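Local coordinates for protein putative secreted lipase (Streptomyces sp. W007, PDB 5H6B) that probably hydrolyses the ester bonds of triacylglycerols, as a secreted, thermostable bacterial lipase of the alpha/beta-hydrolase clan, at residues M113-F121 and F176-V187; R217-D228 and I235-E245. All coordinates share one frame; numbering follows the deposited sequence.

In the fold
Contact 1 and contact 2 occupy separate parts of one alpha/beta-hydrolase fold, their centres 25 Å apart and their nearest atoms about 7 Å apart, without touching. They follow in series along the chain: contact 1 closes at Val187, and contact 2 opens at Arg217. The parallel sheet connects them. Helix 115-121 of contact 1 packs on strand 128-134, and strand 191-196, which touches both contacts, lies between that strand and strand 216-220, an outermost strand of the sheet, which begins contact 2. Met113 and Ile235 each come near, without touching, the residues of a probable Ser109-His232-Asp200 triad, while contact 1 also supplies Asp185 to a zinc ion.

Contact 1. Residues M113-F121 and F176-V187; sequences MMPNYYLKF and FITKLTAGGDTV. With ZN (zinc ion), chain D.
Lys120 reaches from helix 115-121 to helix 176-181 and the loop after it. Its CB lies over one face of the Phe121 ring, CG touches Val187 CG2, and CD passes Leu180 CD1. With the chain extended beyond CG, CE comes 3.3 Å from Asp185 O, and NZ donates to Leu180 O (2.7 Å) and Gly184 O (2.9 Å). A water accepts from NZ and donates to Asp185 O. Losing this amine to an alanine would probably leave the carbonyls of Leu180 and Gly184 without their donor, and the water without one partner. Lys179 CE covers the other face of Phe121, 3.9 Å from the ring centroid, and NZ makes a cation-pi contact over it at 4.9 Å. Leu180 is a knob among Met113, Asn116, Tyr117 and Lys120; with CG anti to the backbone N (chi1 -177°), CD1 packs against the backbone at Tyr117 and CD2 touches Met113 SD. That sulfur also meets the edge of Phe176, a Met-aromatic contact; the Tyr117 and Phe176 rings lie nearly parallel (17°) but slid apart. Asp185 OD1 binds zinc with His139, and OD2 accepts from Asp212 N. The helices cross at 48°; helix 115-121 rests on strand 128-134 and helix 80-98.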
# COMPACT_ATOMS: atom_id res chain seq x y z
N MET A 113 3.47 1.18 4.00
CA MET A 113 4.05 1.65 5.26
C MET A 113 3.56 3.03 5.68
O MET A 113 3.15 3.21 6.82
CB MET A 113 5.58 1.62 5.17
CG MET A 113 6.27 2.25 6.38
SD MET A 113 6.53 4.01 6.12
CE MET A 113 8.02 4.04 5.12
N MET A 114 3.63 4.00 4.78
CA MET A 114 3.24 5.39 5.06
C MET A 114 1.88 5.61 5.76
O MET A 114 1.79 6.49 6.60
CB MET A 114 3.30 6.23 3.77
CG MET A 114 2.73 7.65 3.86
SD MET A 114 0.96 7.69 3.54
CE MET A 114 0.97 7.97 1.77
N PRO A 115 0.81 4.87 5.39
CA PRO A 115 -0.48 4.99 6.12
C PRO A 115 -0.45 4.72 7.65
O PRO A 115 -1.31 5.22 8.38
CB PRO A 115 -1.36 3.94 5.43
CG PRO A 115 -0.81 3.86 4.04
CD PRO A 115 0.67 4.07 4.16
N ASN A 116 0.54 3.97 8.13
CA ASN A 116 0.73 3.79 9.57
C ASN A 116 1.05 5.10 10.29
O ASN A 116 0.69 5.27 11.45
CB ASN A 116 1.81 2.74 9.83
CG ASN A 116 1.43 1.38 9.28
OD1 ASN A 116 2.05 0.86 8.35
ND2 ASN A 116 0.39 0.80 9.83
N TYR A 117 1.69 6.04 9.58
CA TYR A 117 1.88 7.40 10.10
C TYR A 117 0.53 8.13 10.25
O TYR A 117 0.27 8.79 11.26
CB TYR A 117 2.80 8.19 9.19
CG TYR A 117 3.35 9.45 9.83
CD1 TYR A 117 2.61 10.63 9.86
CD2 TYR A 117 4.61 9.45 10.43
CE1 TYR A 117 3.11 11.77 10.46
CE2 TYR A 117 5.11 10.59 11.03
CZ TYR A 117 4.36 11.74 11.04
OH TYR A 117 4.86 12.88 11.62
N TYR A 118 -0.32 8.00 9.23
CA TYR A 118 -1.66 8.58 9.24
C TYR A 118 -2.50 7.95 10.36
O TYR A 118 -3.16 8.67 11.10
CB TYR A 118 -2.29 8.40 7.86
CG TYR A 118 -3.79 8.51 7.72
CD1 TYR A 118 -4.45 9.73 7.89
CD2 TYR A 118 -4.54 7.42 7.31
CE1 TYR A 118 -5.82 9.84 7.72
CE2 TYR A 118 -5.91 7.52 7.13
CZ TYR A 118 -6.54 8.73 7.35
OH TYR A 118 -7.90 8.80 7.15
N LEU A 119 -2.44 6.63 10.47
CA LEU A 119 -3.16 5.91 11.53
C LEU A 119 -2.73 6.30 12.94
O LEU A 119 -3.57 6.42 13.83
CB LEU A 119 -3.00 4.39 11.37
CG LEU A 119 -3.63 3.75 10.14
CD1 LEU A 119 -3.31 2.28 10.16
CD2 LEU A 119 -5.14 4.00 10.10
N LYS A 120 -1.43 6.49 13.14
CA LYS A 120 -0.85 6.72 14.46
C LYS A 120 -0.87 8.18 14.90
O LYS A 120 -1.14 8.46 16.06
CB LYS A 120 0.59 6.20 14.52
CG LYS A 120 0.69 4.69 14.60
CD LYS A 120 2.13 4.24 14.53
CE LYS A 120 2.25 2.74 14.74
NZ LYS A 120 3.66 2.27 14.63
N PHE A 121 -0.56 9.10 13.98
CA PHE A 121 -0.33 10.50 14.34
C PHE A 121 -1.32 11.52 13.78
O PHE A 121 -1.31 12.66 14.23
CB PHE A 121 1.09 10.91 13.93
CG PHE A 121 2.15 10.03 14.49
CD1 PHE A 121 2.35 9.94 15.87
CD2 PHE A 121 2.96 9.26 13.65
CE1 PHE A 121 3.34 9.12 16.40
CE2 PHE A 121 3.95 8.43 14.17
CZ PHE A 121 4.14 8.36 15.55
N PHE A 176 12.51 9.54 10.64
CA PHE A 176 11.12 9.19 10.33
C PHE A 176 10.73 7.78 10.81
O PHE A 176 9.69 7.60 11.44
CB PHE A 176 10.83 9.30 8.83
CG PHE A 176 9.42 8.95 8.48
CD1 PHE A 176 8.40 9.86 8.69
CD2 PHE A 176 9.10 7.68 8.02
CE1 PHE A 176 7.09 9.54 8.39
CE2 PHE A 176 7.80 7.35 7.72
CZ PHE A 176 6.79 8.28 7.91
N ILE A 177 11.55 6.79 10.47
CA ILE A 177 11.28 5.39 10.84
C ILE A 177 11.32 5.25 12.38
O ILE A 177 10.42 4.63 12.96
CB ILE A 177 12.24 4.41 10.12
CG1 ILE A 177 11.93 4.39 8.61
CG2 ILE A 177 12.16 2.99 10.69
CD1 ILE A 177 10.52 3.97 8.23
N THR A 178 12.31 5.88 13.02
CA THR A 178 12.40 5.91 14.49
C THR A 178 11.10 6.42 15.15
O THR A 178 10.55 5.78 16.05
CB THR A 178 13.60 6.77 14.96
OG1 THR A 178 14.81 6.25 14.37
CG2 THR A 178 13.74 6.76 16.48
N LYS A 179 10.59 7.55 14.67
CA LYS A 179 9.33 8.09 15.18
C LYS A 179 8.20 7.11 14.97
O LYS A 179 7.48 6.79 15.92
CB LYS A 179 8.98 9.42 14.51
CG LYS A 179 7.61 9.96 14.89
CD LYS A 179 7.44 11.44 14.56
CE LYS A 179 6.00 11.86 14.82
NZ LYS A 179 5.82 13.33 14.72
N LEU A 180 8.05 6.65 13.73
CA LEU A 180 6.93 5.78 13.35
C LEU A 180 6.81 4.51 14.18
O LEU A 180 5.69 4.09 14.51
CB LEU A 180 7.03 5.40 11.86
CG LEU A 180 5.91 4.54 11.25
CD1 LEU A 180 4.54 5.23 11.28
CD2 LEU A 180 6.32 4.19 9.82
N THR A 181 7.94 3.88 14.49
CA THR A 181 7.96 2.57 15.14
C THR A 181 8.46 2.56 16.60
O THR A 181 8.79 1.49 17.13
CB THR A 181 8.81 1.59 14.31
OG1 THR A 181 10.18 2.02 14.29
CG2 THR A 181 8.25 1.47 12.88
N ALA A 182 8.51 3.73 17.25
CA ALA A 182 8.86 3.84 18.68
C ALA A 182 7.93 3.02 19.60
O ALA A 182 8.40 2.32 20.50
CB ALA A 182 8.85 5.31 19.11
N GLY A 183 6.63 3.12 19.38
CA GLY A 183 5.64 2.29 20.05
C GLY A 183 5.39 0.99 19.29
O GLY A 183 6.25 0.52 18.54
N GLY A 184 4.22 0.42 19.49
CA GLY A 184 3.82 -0.79 18.79
C GLY A 184 3.46 -0.52 17.34
O GLY A 184 3.16 0.62 16.96
N ASP A 185 3.47 -1.57 16.52
CA ASP A 185 3.18 -1.47 15.10
C ASP A 185 1.74 -1.05 14.80
O ASP A 185 1.49 -0.36 13.81
CB ASP A 185 3.38 -2.82 14.43
CG ASP A 185 4.80 -3.25 14.41
OD1 ASP A 185 5.67 -2.49 14.85
OD2 ASP A 185 5.03 -4.37 13.94
N THR A 186 0.80 -1.50 15.64
CA THR A 186 -0.61 -1.34 15.34
C THR A 186 -1.34 -0.34 16.22
O THR A 186 -0.85 0.12 17.24
CB THR A 186 -1.35 -2.70 15.35
OG1 THR A 186 -1.22 -3.33 16.62
CG2 THR A 186 -0.77 -3.60 14.30
N VAL A 187 -2.52 0.01 15.76
CA VAL A 187 -3.42 0.93 16.41
C VAL A 187 -4.69 0.11 16.60
O VAL A 187 -5.05 -0.66 15.70
CB VAL A 187 -3.58 2.19 15.50
CG1 VAL A 187 -5.03 2.66 15.36
CG2 VAL A 187 -2.66 3.31 15.98
ZN ZN D . 7.50 -3.22 14.69
O HOH W 1 3.57 0.94 12.18

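Contact 2. Residues R217-D228 and I235-E245; sequences RNVLLQDLCPVD and IGTIDRIAFHE
Ile241 is a bump on helix 240-245 that fills a hollow made by Leu221, Leu224, Cys225 and Asp228. Its two branches part: CG2 presses on Leu221 CD1 at 3.7 Å, and CD1 reaches Cys225 CB at the same distance, beside Asp228 OD2. Leu221 returns the fit. With CG anti to the backbone N (chi1 -179°), its two methyls spread over the side of the helix start, CD1 touching Ile241 CG2 and the backbone at Ala242, CD2 touching Ile235 CD1 and Asp239 OD2. Leu224 CD1 lies against Glu245 CG at 4.0 Å, their side chains crossing at about a right angle. Beyond it, Arg217 forms an end-on salt bridge, NH1 (2.8 Å) and NH2 (2.6 Å) both donating to Glu245 OE2 nearly in the guanidinium plane, while Val219 CG2 lies over one face of that group, near its rim. Glu245 OE1 accepts from Thr258 and Asn248. At the other end, Asp228 OD2 and Asp239 OD2 are 2.6 Å apart, close enough that one acid probably holds a proton; Ser230 hydrogen-bonds both side chains, through N to Asp228 and OG to Asp239. Asp239 is the N-cap of the helix, its OD1 accepting from Ala242 N at 3.0 Å. Cys225 carries a disulfide to Cys260. Strand 216-220 borders strand 191-196; helix 240-250 touches strand 191-196 through Glu245 on Ile195, and helix 49-54 through Phe243 and His244.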
# COMPACT_ATOMS: atom_id res chain seq x y z
N ARG A 217 -2.50 -10.09 10.29
CA ARG A 217 -2.29 -11.31 9.56
C ARG A 217 -1.11 -11.13 8.61
O ARG A 217 -1.19 -10.33 7.70
CB ARG A 217 -3.55 -11.69 8.78
CG ARG A 217 -3.43 -13.04 8.09
CD ARG A 217 -4.80 -13.66 7.83
NE ARG A 217 -4.73 -14.75 6.86
CZ ARG A 217 -4.60 -14.61 5.53
NH1 ARG A 217 -4.52 -13.40 4.99
NH2 ARG A 217 -4.55 -15.68 4.74
N ASN A 218 -0.03 -11.87 8.83
CA ASN A 218 1.14 -11.82 7.97
C ASN A 218 1.11 -13.04 7.08
O ASN A 218 0.98 -14.14 7.57
CB ASN A 218 2.43 -11.78 8.78
CG ASN A 218 2.63 -10.46 9.50
OD1 ASN A 218 2.62 -9.40 8.89
ND2 ASN A 218 2.81 -10.52 10.81
N VAL A 219 1.30 -12.83 5.78
CA VAL A 219 1.17 -13.86 4.77
C VAL A 219 2.40 -13.87 3.87
O VAL A 219 2.84 -12.82 3.36
CB VAL A 219 -0.07 -13.59 3.91
CG1 VAL A 219 -0.26 -14.69 2.86
CG2 VAL A 219 -1.30 -13.46 4.80
N LEU A 220 2.96 -15.06 3.70
CA LEU A 220 4.07 -15.29 2.82
C LEU A 220 3.49 -15.78 1.50
O LEU A 220 2.82 -16.82 1.46
CB LEU A 220 5.03 -16.32 3.40
CG LEU A 220 6.29 -16.60 2.57
CD1 LEU A 220 7.12 -15.33 2.43
CD2 LEU A 220 7.12 -17.72 3.20
N LEU A 221 3.76 -15.03 0.43
CA LEU A 221 3.25 -15.33 -0.91
C LEU A 221 3.54 -16.77 -1.37
O LEU A 221 2.71 -17.40 -2.03
CB LEU A 221 3.86 -14.36 -1.94
CG LEU A 221 3.43 -14.49 -3.41
CD1 LEU A 221 1.95 -14.14 -3.52
CD2 LEU A 221 4.31 -13.62 -4.31
N GLN A 222 4.71 -17.27 -1.02
CA GLN A 222 5.11 -18.60 -1.43
C GLN A 222 4.34 -19.70 -0.64
O GLN A 222 4.26 -20.82 -1.13
CB GLN A 222 6.62 -18.79 -1.37
CG GLN A 222 7.39 -17.99 -2.44
CD GLN A 222 7.33 -16.47 -2.26
OE1 GLN A 222 7.16 -15.72 -3.21
NE2 GLN A 222 7.44 -16.03 -1.03
N ASP A 223 3.77 -19.38 0.53
CA ASP A 223 2.83 -20.30 1.21
C ASP A 223 1.56 -20.50 0.41
O ASP A 223 0.97 -21.57 0.44
CB ASP A 223 2.44 -19.82 2.63
CG ASP A 223 3.56 -19.99 3.65
OD1 ASP A 223 4.48 -20.77 3.40
OD2 ASP A 223 3.52 -19.33 4.70
N LEU A 224 1.15 -19.45 -0.31
CA LEU A 224 -0.03 -19.48 -1.17
C LEU A 224 0.28 -20.19 -2.50
O LEU A 224 -0.52 -20.99 -2.98
CB LEU A 224 -0.52 -18.06 -1.44
CG LEU A 224 -0.76 -17.16 -0.23
CD1 LEU A 224 -1.14 -15.77 -0.69
CD2 LEU A 224 -1.83 -17.78 0.66
N CYS A 225 1.41 -19.85 -3.11
CA CYS A 225 1.87 -20.52 -4.30
C CYS A 225 3.40 -20.65 -4.24
O CYS A 225 4.10 -19.67 -4.45
CB CYS A 225 1.43 -19.77 -5.56
SG CYS A 225 1.91 -20.58 -7.11
N PRO A 226 3.91 -21.87 -3.96
CA PRO A 226 5.35 -22.16 -3.90
C PRO A 226 6.18 -21.76 -5.12
O PRO A 226 7.38 -21.48 -4.97
CB PRO A 226 5.40 -23.70 -3.75
CG PRO A 226 4.10 -24.06 -3.13
CD PRO A 226 3.09 -23.05 -3.57
N VAL A 227 5.57 -21.77 -6.31
CA VAL A 227 6.26 -21.41 -7.56
C VAL A 227 5.99 -19.96 -8.02
O VAL A 227 6.42 -19.57 -9.11
CB VAL A 227 5.96 -22.42 -8.70
CG1 VAL A 227 6.63 -23.78 -8.42
CG2 VAL A 227 4.46 -22.59 -8.93
N ASP A 228 5.31 -19.15 -7.20
CA ASP A 228 5.21 -17.70 -7.44
C ASP A 228 6.49 -17.05 -6.90
O ASP A 228 6.66 -16.87 -5.69
CB ASP A 228 3.96 -17.11 -6.78
CG ASP A 228 3.76 -15.63 -7.11
OD1 ASP A 228 4.66 -15.01 -7.69
OD2 ASP A 228 2.69 -15.08 -6.76
N ILE A 235 5.01 -8.11 -7.25
CA ILE A 235 4.00 -8.49 -6.26
C ILE A 235 2.91 -7.42 -6.08
O ILE A 235 1.74 -7.76 -5.90
CB ILE A 235 4.63 -8.90 -4.90
CG1 ILE A 235 3.61 -9.61 -3.99
CG2 ILE A 235 5.24 -7.72 -4.17
CD1 ILE A 235 4.21 -10.05 -2.66
N GLY A 236 3.27 -6.14 -6.16
CA GLY A 236 2.27 -5.07 -6.02
C GLY A 236 1.70 -4.48 -7.29
O GLY A 236 0.86 -3.58 -7.22
N THR A 237 2.14 -4.96 -8.44
CA THR A 237 1.72 -4.42 -9.74
C THR A 237 0.92 -5.43 -10.58
O THR A 237 -0.17 -5.11 -11.03
CB THR A 237 2.95 -3.89 -10.54
OG1 THR A 237 3.98 -4.87 -10.56
CG2 THR A 237 3.50 -2.65 -9.91
N ILE A 238 1.45 -6.64 -10.75
CA ILE A 238 0.88 -7.63 -11.70
C ILE A 238 0.46 -8.99 -11.12
O ILE A 238 -0.11 -9.82 -11.82
CB ILE A 238 1.89 -7.91 -12.83
CG1 ILE A 238 3.19 -8.49 -12.27
CG2 ILE A 238 2.18 -6.64 -13.61
CD1 ILE A 238 4.06 -9.12 -13.34
N ASP A 239 0.76 -9.24 -9.85
CA ASP A 239 0.58 -10.55 -9.29
C ASP A 239 -0.88 -10.77 -8.82
O ASP A 239 -1.29 -10.25 -7.80
CB ASP A 239 1.59 -10.72 -8.15
CG ASP A 239 1.70 -12.14 -7.68
OD1 ASP A 239 0.65 -12.80 -7.66
OD2 ASP A 239 2.82 -12.58 -7.36
N ARG A 240 -1.66 -11.53 -9.60
CA ARG A 240 -3.06 -11.84 -9.26
C ARG A 240 -3.21 -12.76 -8.05
O ARG A 240 -4.26 -12.76 -7.41
CB ARG A 240 -3.79 -12.51 -10.43
CG ARG A 240 -4.29 -11.57 -11.49
CD ARG A 240 -3.19 -11.21 -12.43
NE ARG A 240 -3.67 -10.50 -13.62
CZ ARG A 240 -2.89 -9.78 -14.44
NH1 ARG A 240 -1.57 -9.63 -14.22
NH2 ARG A 240 -3.46 -9.18 -15.48
N ILE A 241 -2.20 -13.58 -7.76
CA ILE A 241 -2.19 -14.38 -6.53
C ILE A 241 -2.21 -13.43 -5.34
O ILE A 241 -3.10 -13.51 -4.49
CB ILE A 241 -1.00 -15.36 -6.50
CG1 ILE A 241 -1.22 -16.46 -7.53
CG2 ILE A 241 -0.85 -15.97 -5.12
CD1 ILE A 241 0.04 -17.23 -7.92
N ALA A 242 -1.26 -12.49 -5.31
CA ALA A 242 -1.26 -11.44 -4.31
C ALA A 242 -2.58 -10.68 -4.28
O ALA A 242 -3.15 -10.47 -3.21
CB ALA A 242 -0.10 -10.48 -4.50
N PHE A 243 -3.11 -10.32 -5.45
CA PHE A 243 -4.35 -9.54 -5.48
C PHE A 243 -5.59 -10.32 -5.00
O PHE A 243 -6.49 -9.74 -4.39
CB PHE A 243 -4.58 -8.90 -6.87
CG PHE A 243 -3.46 -7.96 -7.32
CD1 PHE A 243 -2.59 -7.34 -6.40
CD2 PHE A 243 -3.29 -7.67 -8.67
CE1 PHE A 243 -1.58 -6.47 -6.83
CE2 PHE A 243 -2.28 -6.80 -9.11
CZ PHE A 243 -1.43 -6.20 -8.18
N HIS A 244 -5.63 -11.63 -5.26
CA HIS A 244 -6.68 -12.49 -4.70
C HIS A 244 -6.66 -12.44 -3.18
O HIS A 244 -7.73 -12.35 -2.54
CB HIS A 244 -6.51 -13.93 -5.16
CG HIS A 244 -7.69 -14.79 -4.88
ND1 HIS A 244 -7.79 -15.58 -3.75
CD2 HIS A 244 -8.82 -15.00 -5.59
CE1 HIS A 244 -8.94 -16.22 -3.77
NE2 HIS A 244 -9.59 -15.90 -4.88
N GLU A 245 -5.44 -12.50 -2.62
CA GLU A 245 -5.26 -12.38 -1.17
C GLU A 245 -5.69 -11.00 -0.67
O GLU A 245 -6.27 -10.89 0.39
CB GLU A 245 -3.83 -12.72 -0.76
CG GLU A 245 -3.65 -13.00 0.72
CD GLU A 245 -4.39 -14.25 1.20
OE1 GLU A 245 -4.96 -15.01 0.40
OE2 GLU A 245 -4.39 -14.48 2.42